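Local coordinates for protein shikimate 5-dehydrogenase (Mycobacterium fortuitum subsp. fortuitum DSM 46621, PDB 4XIJ) that probably catalyses the NADP-dependent interconversion of 3-dehydroshikimate and shikimate, the fourth of seven steps on the way to chorismate, at residues G149-T154 with G174-W179; G120-A125 with V143-L148; D189-A194 with D211-V216; T154-D159 with C180-A185. One frame throughout, in Å; residues are numbered along the deposited sequence. Where two conformers were deposited one is given.

Contact 1 of 4, residues G149-T154 with G174-W179; sequences GVQRIT and GAQGGW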
loop_
_atom_site.group_PDB
_atom_site.type_symbol
_atom_site.label_atom_id
_atom_site.label_comp_id
_atom_site.label_asym_id
_atom_site.label_seq_id
_atom_site.Cartn_x
_atom_site.Cartn_y
_atom_site.Cartn_z
ATOM N N GLY A 149 12.257 -6.265 8.447
ATOM C CA GLY A 149 13.563 -6.569 9.026
ATOM C C GLY A 149 14.684 -6.680 7.997
ATOM O O GLY A 149 15.676 -7.351 8.253
ATOM N N VAL A 150 14.520 -6.076 6.822
ATOM C CA VAL A 150 15.646 -6.066 5.877
ATOM C C VAL A 150 16.802 -5.283 6.469
ATOM O O VAL A 150 16.630 -4.355 7.253
ATOM C CB VAL A 150 15.338 -5.432 4.528
ATOM C CG1 VAL A 150 14.223 -6.158 3.779
ATOM C CG2 VAL A 150 15.102 -3.956 4.717
ATOM N N GLN A 151 18.003 -5.711 6.128
ATOM C CA GLN A 151 19.176 -4.999 6.602
ATOM C C GLN A 151 19.492 -3.781 5.705
ATOM O O GLN A 151 19.879 -2.729 6.222
ATOM C CB GLN A 151 20.373 -5.968 6.691
ATOM C CG GLN A 151 21.652 -5.342 7.261
ATOM C CD GLN A 151 22.477 -4.728 6.177
ATOM O OE1 GLN A 151 22.362 -5.125 5.021
ATOM N NE2 GLN A 151 23.308 -3.757 6.525
ATOM N N ARG A 152 19.296 -3.903 4.387
ATOM C CA ARG A 152 19.631 -2.822 3.464
ATOM C C ARG A 152 18.495 -2.609 2.464
ATOM O O ARG A 152 17.962 -3.580 1.903
ATOM C CB ARG A 152 20.919 -3.145 2.694
ATOM C CG ARG A 152 21.302 -2.050 1.686
ATOM C CD ARG A 152 22.695 -2.211 1.056
ATOM N NE ARG A 152 23.750 -1.886 2.030
ATOM C CZ ARG A 152 24.183 -0.653 2.322
ATOM N NH1 ARG A 152 23.656 0.418 1.733
ATOM N NH2 ARG A 152 25.141 -0.484 3.231
ATOM N N ILE A 153 18.146 -1.354 2.219
ATOM C CA ILE A 153 17.180 -0.965 1.213
ATOM C C ILE A 153 17.886 -0.111 0.183
ATOM O O ILE A 153 18.482 0.923 0.525
ATOM C CB ILE A 153 16.026 -0.173 1.857
ATOM C CG1 ILE A 153 15.308 -1.062 2.874
ATOM C CG2 ILE A 153 15.069 0.293 0.805
ATOM C CD1 ILE A 153 14.317 -0.321 3.763
ATOM N N THR A 154 17.895 -0.572 -1.060
ATOM C CA THR A 154 18.509 0.189 -2.151
ATOM C C THR A 154 17.401 0.759 -3.044
ATOM O O THR A 154 16.532 0.013 -3.545
ATOM C CB THR A 154 19.456 -0.706 -2.982
ATOM O OG1 THR A 154 20.459 -1.254 -2.124
ATOM C CG2 THR A 154 20.144 0.049 -4.146
ATOM N N GLY A 174 15.781 2.640 10.473
ATOM C CA GLY A 174 16.745 1.759 11.118
ATOM C C GLY A 174 17.580 0.898 10.181
ATOM O O GLY A 174 18.491 0.196 10.621
ATOM N N ALA A 175 17.279 0.930 8.881
ATOM C CA ALA A 175 17.995 0.101 7.906
ATOM C C ALA A 175 19.203 0.847 7.322
ATOM O O ALA A 175 19.328 2.061 7.484
ATOM C CB ALA A 175 17.038 -0.326 6.781
ATOM N N GLN A 176 20.086 0.127 6.635
ATOM C CA GLN A 176 21.043 0.777 5.735
ATOM C C GLN A 176 20.333 1.136 4.449
ATOM O O GLN A 176 19.362 0.456 4.066
ATOM C CB GLN A 176 22.225 -0.137 5.454
ATOM C CG GLN A 176 22.934 -0.539 6.762
ATOM C CD GLN A 176 23.236 0.675 7.654
ATOM O OE1 GLN A 176 23.977 1.572 7.240
ATOM N NE2 GLN A 176 22.661 0.709 8.876
ATOM N N GLY A 177 20.769 2.221 3.812
ATOM C CA GLY A 177 20.141 2.642 2.577
ATOM C C GLY A 177 21.120 3.231 1.605
ATOM O O GLY A 177 22.174 3.766 2.014
ATOM N N GLY A 178 20.755 3.198 0.332
ATOM C CA GLY A 178 21.562 3.862 -0.676
ATOM C C GLY A 178 20.801 3.886 -1.978
ATOM O O GLY A 178 19.736 3.254 -2.124
ATOM N N TRP A 179 21.349 4.639 -2.912
ATOM C CA TRP A 179 20.768 4.862 -4.246
ATOM C C TRP A 179 21.570 4.144 -5.305
ATOM O O TRP A 179 22.827 4.148 -5.277
ATOM C CB TRP A 179 20.742 6.376 -4.593
ATOM C CG TRP A 179 20.402 6.684 -6.038
ATOM C CD1 TRP A 179 19.238 6.386 -6.666
ATOM C CD2 TRP A 179 21.211 7.361 -6.997
ATOM N NE1 TRP A 179 19.264 6.829 -7.948
ATOM C CE2 TRP A 179 20.469 7.420 -8.196
ATOM C CE3 TRP A 179 22.500 7.895 -6.972
ATOM C CZ2 TRP A 179 20.952 8.019 -9.361
ATOM C CZ3 TRP A 179 22.998 8.492 -8.142
ATOM C CH2 TRP A 179 22.217 8.543 -9.325
HETATM O O HOH W 1 25.006 3.539 0.944
#
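Strands 152-154 and 176-179 run parallel, their short axes 4.6 Å apart at closest and inclined by 16°, with R152 level with Q176 and T154 level with G178. Three backbone bonds join them. Q176 N reaches Q151 O at 2.9 Å, in the carbonyl plane. I153 N gives to Q176 O, also at 2.9 Å and nearly straight (168°). G178 N to I153 O is longer, 3.2 Å. R152 has CG anti to its backbone N (chi1 179°), and a bend at chi3 swings the guanidinium across the neighbouring strand. One face of that group lies on Q176 CB, which sits 3.6 Å above its plane. A water joins the two strands: it donates to G177 O and accepts a weak bond from R152 NH1. G177 O also accepts from R171 NH2. On the other face of the sheet I153 CD1 meets A175 CB at 4.1 Å, and I153 is covered further by V142 and L145 of helix 138-147. The backbone therefore carries most of the polar bonding between the strands. On the R152 face a charged group lies flat over the aliphatic CB of Q176, while the I153 face is apolar and buried.

Contact 2 of 4, residues G120-A125 with V143-L148; sequences GALGTA and VALAEL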
loop_
_atom_site.group_PDB
_atom_site.type_symbol
_atom_site.label_atom_id
_atom_site.label_comp_id
_atom_site.label_asym_id
_atom_site.label_seq_id
_atom_site.Cartn_x
_atom_site.Cartn_y
_atom_site.Cartn_z
ATOM N N GLY A 120 2.460 -7.846 3.748
ATOM C CA GLY A 120 1.570 -8.983 3.585
ATOM C C GLY A 120 1.830 -9.668 2.249
ATOM O O GLY A 120 1.839 -10.915 2.169
ATOM N N ALA A 121 1.965 -8.885 1.170
ATOM C CA ALA A 121 2.145 -9.512 -0.154
ATOM C C ALA A 121 3.477 -10.232 -0.274
ATOM O O ALA A 121 3.562 -11.302 -0.885
ATOM C CB ALA A 121 2.022 -8.433 -1.260
ATOM N N LEU A 122 4.531 -9.637 0.281
ATOM C CA LEU A 122 5.861 -10.216 0.149
ATOM C C LEU A 122 6.137 -11.335 1.145
ATOM O O LEU A 122 6.867 -12.279 0.842
ATOM C CB LEU A 122 6.904 -9.131 0.342
ATOM C CG LEU A 122 7.540 -8.531 -0.880
ATOM C CD1 LEU A 122 8.594 -7.480 -0.440
ATOM C CD2 LEU A 122 8.247 -9.634 -1.735
ATOM N N GLY A 123 5.577 -11.235 2.344
ATOM C CA GLY A 123 5.901 -12.191 3.395
ATOM C C GLY A 123 7.202 -11.872 4.112
ATOM O O GLY A 123 7.206 -11.500 5.300
ATOM N N THR A 124 8.320 -12.081 3.419
ATOM C CA THR A 124 9.640 -11.620 3.889
ATOM C C THR A 124 10.365 -11.060 2.677
ATOM O O THR A 124 10.031 -11.376 1.527
ATOM C CB THR A 124 10.468 -12.766 4.524
ATOM O OG1 THR A 124 11.667 -12.249 5.100
ATOM C CG2 THR A 124 10.857 -13.833 3.464
ATOM N N ALA A 125 11.357 -10.212 2.930
ATOM C CA ALA A 125 12.165 -9.671 1.846
ATOM C C ALA A 125 13.651 -10.035 2.008
ATOM O O ALA A 125 14.515 -9.426 1.357
ATOM C CB ALA A 125 11.995 -8.138 1.785
ATOM N N VAL A 143 9.101 1.850 4.242
ATOM C CA VAL A 143 8.756 1.589 5.638
ATOM C C VAL A 143 8.374 0.098 5.788
ATOM O O VAL A 143 8.821 -0.531 6.726
ATOM C CB VAL A 143 7.626 2.517 6.097
ATOM C CG1 VAL A 143 7.025 2.089 7.443
ATOM C CG2 VAL A 143 8.126 3.999 6.178
ATOM N N ALA A 144 7.635 -0.455 4.824
ATOM C CA ALA A 144 7.315 -1.874 4.865
ATOM C C ALA A 144 8.549 -2.743 4.841
ATOM O O ALA A 144 8.625 -3.725 5.589
ATOM C CB ALA A 144 6.383 -2.244 3.706
ATOM N N LEU A 145 9.514 -2.420 3.971
ATOM C CA LEU A 145 10.715 -3.246 3.928
ATOM C C LEU A 145 11.452 -3.174 5.261
ATOM O O LEU A 145 11.959 -4.213 5.753
ATOM C CB LEU A 145 11.606 -2.831 2.737
ATOM C CG LEU A 145 11.024 -3.225 1.381
ATOM C CD1 LEU A 145 11.866 -2.505 0.269
ATOM C CD2 LEU A 145 11.016 -4.716 1.167
ATOM N N ALA A 146 11.513 -1.979 5.869
ATOM C CA ALA A 146 12.157 -1.882 7.170
ATOM C C ALA A 146 11.406 -2.729 8.212
ATOM O O ALA A 146 12.025 -3.355 9.080
ATOM C CB ALA A 146 12.242 -0.441 7.648
ATOM N N GLU A 147 10.079 -2.741 8.115
ATOM C CA GLU A 147 9.255 -3.543 9.036
ATOM C C GLU A 147 9.411 -5.042 8.786
ATOM O O GLU A 147 9.145 -5.856 9.674
ATOM C CB GLU A 147 7.774 -3.160 8.911
ATOM C CG GLU A 147 7.468 -1.789 9.492
ATOM C CD GLU A 147 6.005 -1.554 9.536
ATOM O OE1 GLU A 147 5.252 -2.456 9.111
ATOM O OE2 GLU A 147 5.604 -0.508 10.063
ATOM N N LEU A 148 9.832 -5.423 7.579
ATOM C CA LEU A 148 10.155 -6.840 7.308
ATOM C C LEU A 148 11.543 -7.213 7.844
ATOM O O LEU A 148 11.965 -8.361 7.718
ATOM C CB LEU A 148 10.093 -7.148 5.810
ATOM C CG LEU A 148 8.704 -7.042 5.180
ATOM C CD1 LEU A 148 8.774 -7.300 3.649
ATOM C CD2 LEU A 148 7.808 -8.072 5.879
HETATM O O HOH W 2 10.523 -10.591 6.914
HETATM O O HOH W 3 12.890 -9.085 5.092
#
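L148 meets A125, G123 and L122 where the ends of two helices come together. The tight part is a cluster of methyl groups. A125 CB touches L145 CD2 at 3.6 Å and L148 CD1 at 3.8 Å, and so lies against both leucines. L122 CD1 joins the same group, 4.0 Å from L145 CD2 and slightly farther from L148 CD1. The side chains of L122 and L148 cross at about a right angle and meet CD1 to CD1. L148 points toward 120-125, and its two methyls part company. CD1 goes into the cluster, while CD2 lies against the backbone at G123 O, 3.5 Å away. G123 is the first residue beyond helix 114-122 and has positive phi, which turns the chain toward T124 and A125.

The other side is polar and wet. No direct hydrogen bond crosses between the segments; water does the linking. L148 O accepts from two waters. One is 2.7 Å from T124 OG1, and the other accepts from A125 N at 2.9 Å. The carbonyl of L148, just past helix 138-147, is thus tied to the chain just past helix 114-122. T124 itself is exposed, and its CB points away from L148.

L145 also packs on A129 and V131 of strand 128-132, and A125 on V150. The cluster therefore lies between the C-terminal ends of helices 114-122 and 138-147 and reaches strand 128-132, inside the parallel sheet.

Contact 3 of 4, residues D189-A194 with D211-V216; sequences DAVASA and DALARV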
loop_
_atom_site.group_PDB
_atom_site.type_symbol
_atom_site.label_atom_id
_atom_site.label_comp_id
_atom_site.label_asym_id
_atom_site.label_seq_id
_atom_site.Cartn_x
_atom_site.Cartn_y
_atom_site.Cartn_z
ATOM N N ASP A 189 25.276 -5.247 -9.839
ATOM C CA ASP A 189 25.712 -5.640 -8.503
ATOM C C ASP A 189 24.573 -5.553 -7.475
ATOM O O ASP A 189 24.475 -6.410 -6.597
ATOM C CB ASP A 189 26.875 -4.778 -8.014
ATOM C CG ASP A 189 28.201 -5.122 -8.679
ATOM O OD1 ASP A 189 28.299 -6.155 -9.387
ATOM O OD2 ASP A 189 29.169 -4.355 -8.465
ATOM N N ALA A 190 23.717 -4.529 -7.580
ATOM C CA ALA A 190 22.566 -4.420 -6.673
ATOM C C ALA A 190 21.632 -5.634 -6.845
ATOM O O ALA A 190 21.113 -6.182 -5.863
ATOM C CB ALA A 190 21.820 -3.150 -6.922
ATOM N N VAL A 191 21.416 -6.031 -8.096
ATOM C CA VAL A 191 20.548 -7.168 -8.349
ATOM C C VAL A 191 21.204 -8.460 -7.852
ATOM O O VAL A 191 20.537 -9.318 -7.251
ATOM C CB VAL A 191 20.213 -7.258 -9.865
ATOM C CG1 VAL A 191 19.587 -8.625 -10.198
ATOM C CG2 VAL A 191 19.282 -6.085 -10.240
ATOM N N ALA A 192 22.517 -8.586 -8.067
ATOM C CA ALA A 192 23.194 -9.818 -7.686
ATOM C C ALA A 192 23.113 -10.100 -6.190
ATOM O O ALA A 192 23.050 -11.266 -5.765
ATOM C CB ALA A 192 24.642 -9.792 -8.116
ATOM N N SER A 193 23.094 -9.039 -5.387
ATOM C CA SER A 193 23.055 -9.251 -3.939
ATOM C C SER A 193 21.654 -9.055 -3.358
ATOM O O SER A 193 21.469 -9.187 -2.146
ATOM C CB SER A 193 24.065 -8.326 -3.235
ATOM O OG SER A 193 23.735 -6.971 -3.426
ATOM N N ALA A 194 20.673 -8.781 -4.209
ATOM C CA ALA A 194 19.298 -8.598 -3.697
ATOM C C ALA A 194 18.572 -9.903 -3.395
ATOM O O ALA A 194 18.664 -10.861 -4.157
ATOM C CB ALA A 194 18.473 -7.777 -4.694
ATOM N N ASP A 211 15.128 -7.602 -18.053
ATOM C CA ASP A 211 16.211 -8.565 -18.109
ATOM C C ASP A 211 17.260 -8.293 -17.036
ATOM O O ASP A 211 17.782 -9.214 -16.433
ATOM C CB ASP A 211 16.876 -8.542 -19.473
ATOM C CG ASP A 211 16.039 -9.230 -20.541
ATOM O OD1 ASP A 211 14.995 -9.858 -20.210
ATOM O OD2 ASP A 211 16.433 -9.125 -21.716
ATOM N N ALA A 212 17.550 -7.024 -16.789
ATOM C CA ALA A 212 18.517 -6.665 -15.748
ATOM C C ALA A 212 17.996 -6.981 -14.338
ATOM O O ALA A 212 18.781 -7.281 -13.465
ATOM C CB ALA A 212 18.880 -5.178 -15.867
ATOM N N LEU A 213 16.674 -6.935 -14.128
ATOM C CA LEU A 213 16.077 -7.218 -12.820
ATOM C C LEU A 213 15.687 -8.682 -12.660
ATOM O O LEU A 213 15.268 -9.098 -11.580
ATOM C CB LEU A 213 14.837 -6.346 -12.598
ATOM C CG LEU A 213 15.126 -4.859 -12.516
ATOM C CD1 LEU A 213 13.801 -4.096 -12.624
ATOM C CD2 LEU A 213 15.868 -4.584 -11.154
ATOM N N ALA A 214 15.826 -9.462 -13.718
ATOM C CA ALA A 214 15.337 -10.853 -13.738
ATOM C C ALA A 214 15.888 -11.726 -12.658
ATOM O O ALA A 214 15.182 -12.647 -12.218
ATOM C CB ALA A 214 15.626 -11.498 -15.092
ATOM N N ARG A 215 17.138 -11.484 -12.256
ATOM C CA ARG A 215 17.745 -12.334 -11.262
ATOM C C ARG A 215 17.391 -12.009 -9.815
ATOM O O ARG A 215 17.844 -12.722 -8.915
ATOM C CB ARG A 215 19.267 -12.335 -11.394
ATOM C CG ARG A 215 19.694 -13.226 -12.567
ATOM C CD ARG A 215 21.213 -13.191 -12.798
ATOM N NE ARG A 215 21.948 -13.678 -11.642
ATOM C CZ ARG A 215 23.249 -13.493 -11.453
ATOM N NH1 ARG A 215 23.980 -12.866 -12.374
ATOM N NH2 ARG A 215 23.831 -13.951 -10.342
ATOM N N VAL A 216 16.570 -10.995 -9.558
ATOM C CA VAL A 216 16.106 -10.812 -8.174
ATOM C C VAL A 216 15.172 -11.977 -7.824
ATOM O O VAL A 216 14.264 -12.239 -8.581
ATOM C CB VAL A 216 15.364 -9.485 -8.024
ATOM C CG1 VAL A 216 14.860 -9.328 -6.585
ATOM C CG2 VAL A 216 16.272 -8.239 -8.413
HETATM O O HOH W 4 20.247 -12.158 -7.502
#
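R215 O and V191 O share one water, which lies 2.8 Å from R215 O and 2.9 Å from V191 O and is placed to donate to each. Other acceptors compete for this water, so it may not serve both oxygens at once. No direct hydrogen bond joins 189-194 to 211-216; the rest is apolar packing round V191. That side chain points into the other segment, and A212 O lies against both of its methyls, 3.5 Å from V191 CG2. CG1 is anti to the backbone N (chi1 166°) and meets V216 CG2 at 3.8 Å and R215 CB at 3.9 Å. V191 CG2 meets L213 CD2, also at 3.8 Å. V191 crosses both L213 and V216 at about a right angle, and meets these two methyl to methyl. A194 CB adds a wider contact to V216 CG2, 4.3 Å. A type I turn from L213 to V216, closed by V216 N to L213 O, brings R215 and V216 up to V191. Beneath them A194 and V216 rest on L130, and L213 on I132, both in strand 128-132. This is helix-to-turn packing on one face of a parallel sheet, as in Rossmann-type domains.

Contact 4 of 4, residues T154-D159 with C180-A185; sequences TIVARD and CDIGGA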
loop_
_atom_site.group_PDB
_atom_site.type_symbol
_atom_site.label_atom_id
_atom_site.label_comp_id
_atom_site.label_asym_id
_atom_site.label_seq_id
_atom_site.Cartn_x
_atom_site.Cartn_y
_atom_site.Cartn_z
ATOM N N THR A 154 17.895 -0.572 -1.060
ATOM C CA THR A 154 18.509 0.189 -2.151
ATOM C C THR A 154 17.401 0.759 -3.044
ATOM O O THR A 154 16.532 0.013 -3.545
ATOM C CB THR A 154 19.456 -0.706 -2.982
ATOM O OG1 THR A 154 20.459 -1.254 -2.124
ATOM C CG2 THR A 154 20.144 0.049 -4.146
ATOM N N ILE A 155 17.450 2.066 -3.272
ATOM C CA ILE A 155 16.468 2.755 -4.108
ATOM C C ILE A 155 17.036 2.757 -5.523
ATOM O O ILE A 155 18.070 3.387 -5.801
ATOM C CB ILE A 155 16.219 4.196 -3.637
ATOM C CG1 ILE A 155 15.896 4.242 -2.146
ATOM C CG2 ILE A 155 15.080 4.849 -4.467
ATOM C CD1 ILE A 155 14.623 3.465 -1.665
ATOM N N VAL A 156 16.379 2.036 -6.416
ATOM C CA VAL A 156 16.802 1.925 -7.819
ATOM C C VAL A 156 15.924 2.852 -8.599
ATOM O O VAL A 156 14.736 2.586 -8.796
ATOM C CB VAL A 156 16.694 0.452 -8.308
ATOM C CG1 VAL A 156 17.005 0.330 -9.770
ATOM C CG2 VAL A 156 17.576 -0.483 -7.442
ATOM N N ALA A 157 16.481 3.972 -9.012
ATOM C CA ALA A 157 15.668 5.000 -9.638
ATOM C C ALA A 157 16.562 5.911 -10.464
ATOM O O ALA A 157 17.794 5.905 -10.333
ATOM C CB ALA A 157 14.899 5.835 -8.574
ATOM N N ARG A 158 15.938 6.714 -11.304
ATOM C CA ARG A 158 16.658 7.633 -12.170
ATOM C C ARG A 158 17.035 8.945 -11.506
ATOM O O ARG A 158 18.098 9.526 -11.790
ATOM C CB ARG A 158 15.792 7.946 -13.389
ATOM C CG ARG A 158 16.444 8.878 -14.377
ATOM C CD ARG A 158 15.584 9.028 -15.650
ATOM N NE ARG A 158 15.456 7.740 -16.333
ATOM C CZ ARG A 158 14.354 6.991 -16.360
ATOM N NH1 ARG A 158 13.228 7.412 -15.783
ATOM N NH2 ARG A 158 14.399 5.805 -16.963
ATOM N N ASP A 159 16.152 9.448 -10.639
ATOM C CA ASP A 159 16.326 10.785 -10.078
ATOM C C ASP A 159 17.017 10.698 -8.730
ATOM O O ASP A 159 16.473 10.193 -7.780
ATOM C CB ASP A 159 14.974 11.505 -9.952
ATOM C CG ASP A 159 15.147 12.970 -9.679
ATOM O OD1 ASP A 159 15.266 13.748 -10.665
ATOM O OD2 ASP A 159 15.217 13.322 -8.476
ATOM N N CYS A 180 20.850 3.538 -6.250
ATOM C CA CYS A 180 21.446 2.929 -7.433
ATOM C C CYS A 180 20.749 3.537 -8.664
ATOM O O CYS A 180 19.523 3.449 -8.778
ATOM C CB CYS A 180 21.276 1.405 -7.382
ATOM S SG CYS A 180 21.932 0.589 -8.805
ATOM N N ASP A 181 21.500 4.202 -9.551
ATOM C CA ASP A 181 20.918 4.698 -10.801
ATOM C C ASP A 181 20.387 3.522 -11.613
ATOM O O ASP A 181 21.154 2.630 -11.994
ATOM C CB ASP A 181 21.993 5.458 -11.594
ATOM C CG ASP A 181 21.437 6.233 -12.768
ATOM O OD1 ASP A 181 20.312 5.978 -13.229
ATOM O OD2 ASP A 181 22.166 7.116 -13.256
ATOM N N ILE A 182 19.092 3.534 -11.928
ATOM C CA ILE A 182 18.492 2.456 -12.686
ATOM C C ILE A 182 19.128 2.301 -14.050
ATOM O O ILE A 182 19.194 1.171 -14.570
ATOM C CB ILE A 182 16.950 2.674 -12.799
ATOM C CG1 ILE A 182 16.213 1.393 -13.229
ATOM C CG2 ILE A 182 16.573 3.891 -13.701
ATOM C CD1 ILE A 182 14.680 1.548 -13.127
ATOM N N GLY A 183 19.654 3.408 -14.584
ATOM C CA GLY A 183 20.265 3.418 -15.898
ATOM C C GLY A 183 21.768 3.235 -15.888
ATOM O O GLY A 183 22.417 3.312 -16.943
ATOM N N GLY A 184 22.341 2.974 -14.704
ATOM C CA GLY A 184 23.788 2.949 -14.574
ATOM C C GLY A 184 24.451 1.582 -14.464
ATOM O O GLY A 184 23.785 0.524 -14.451
ATOM N N ALA A 185 25.775 1.625 -14.314
ATOM C CA ALA A 185 26.592 0.428 -14.209
ATOM C C ALA A 185 26.469 -0.321 -12.880
ATOM O O ALA A 185 26.978 -1.452 -12.759
ATOM C CB ALA A 185 28.062 0.792 -14.442
HETATM O O HOH W 5 20.219 9.298 -13.444
#
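In the beta-alpha-beta unit of strand 152-157, helix 160-172 and strand 176-181, V156 is level with C180, and the pairing ends at A157 and D181, whose side chains diverge. C180 N bonds to I155 O at 2.8 Å and almost straight, 175°. A157 N returns to C180 O at 3.1 Å. I182 N also reaches A157 O at 3.1 Å, but from well above the carbonyl plane, as the chain turns out of the strand. A157 O takes a further bond from W179 NE1. Among the side chains, V156 CG1 meets I182 CG1 at 3.7 Å, crossing at about a right angle. Both branches are anti to their own backbone N (I182 chi1 -164°). That leaves I182 CG2 against the backbone at R158 N. On the same face as V156, C180 CB packs on the T154 methyl CG2 at 3.7 Å. The type I turn D181-G184 follows, and D181 OD1 accepts from G183 N at 3.0 Å, forming an Asx turn. D181 OD2 is linked through a water to R158 O. D159 then caps helix 160-172 through K162 N. Parallel strands joined by a helical crossover are typical of a Rossmann-type fold, consistent with the NADP-binding domain expected for this family.

In the fold
Along the chain, contact 2 comes first. It closes the loop from helix 114-122 through strand 128-132 to the end of helix 138-147. Contact 1 opens directly afterwards and touches contact 2 through V150 and I153. Contacts 1 and 4 cross: their segments alternate, they share T154, and both pair strand 152-157 with strand 176-181, which helix 160-172 connects. G178 O to I155 N carries the pairing from one into the other. Contact 3 follows in series, joining helix 187-193 to the turn after helix 210-213, and meets contact 4 where A190 CB packs on C180 SG. Contacts 1 and 4 hold the outermost strand on the parallel sheet; contacts 2 and 3 pack helix ends and a turn near strand 128-132.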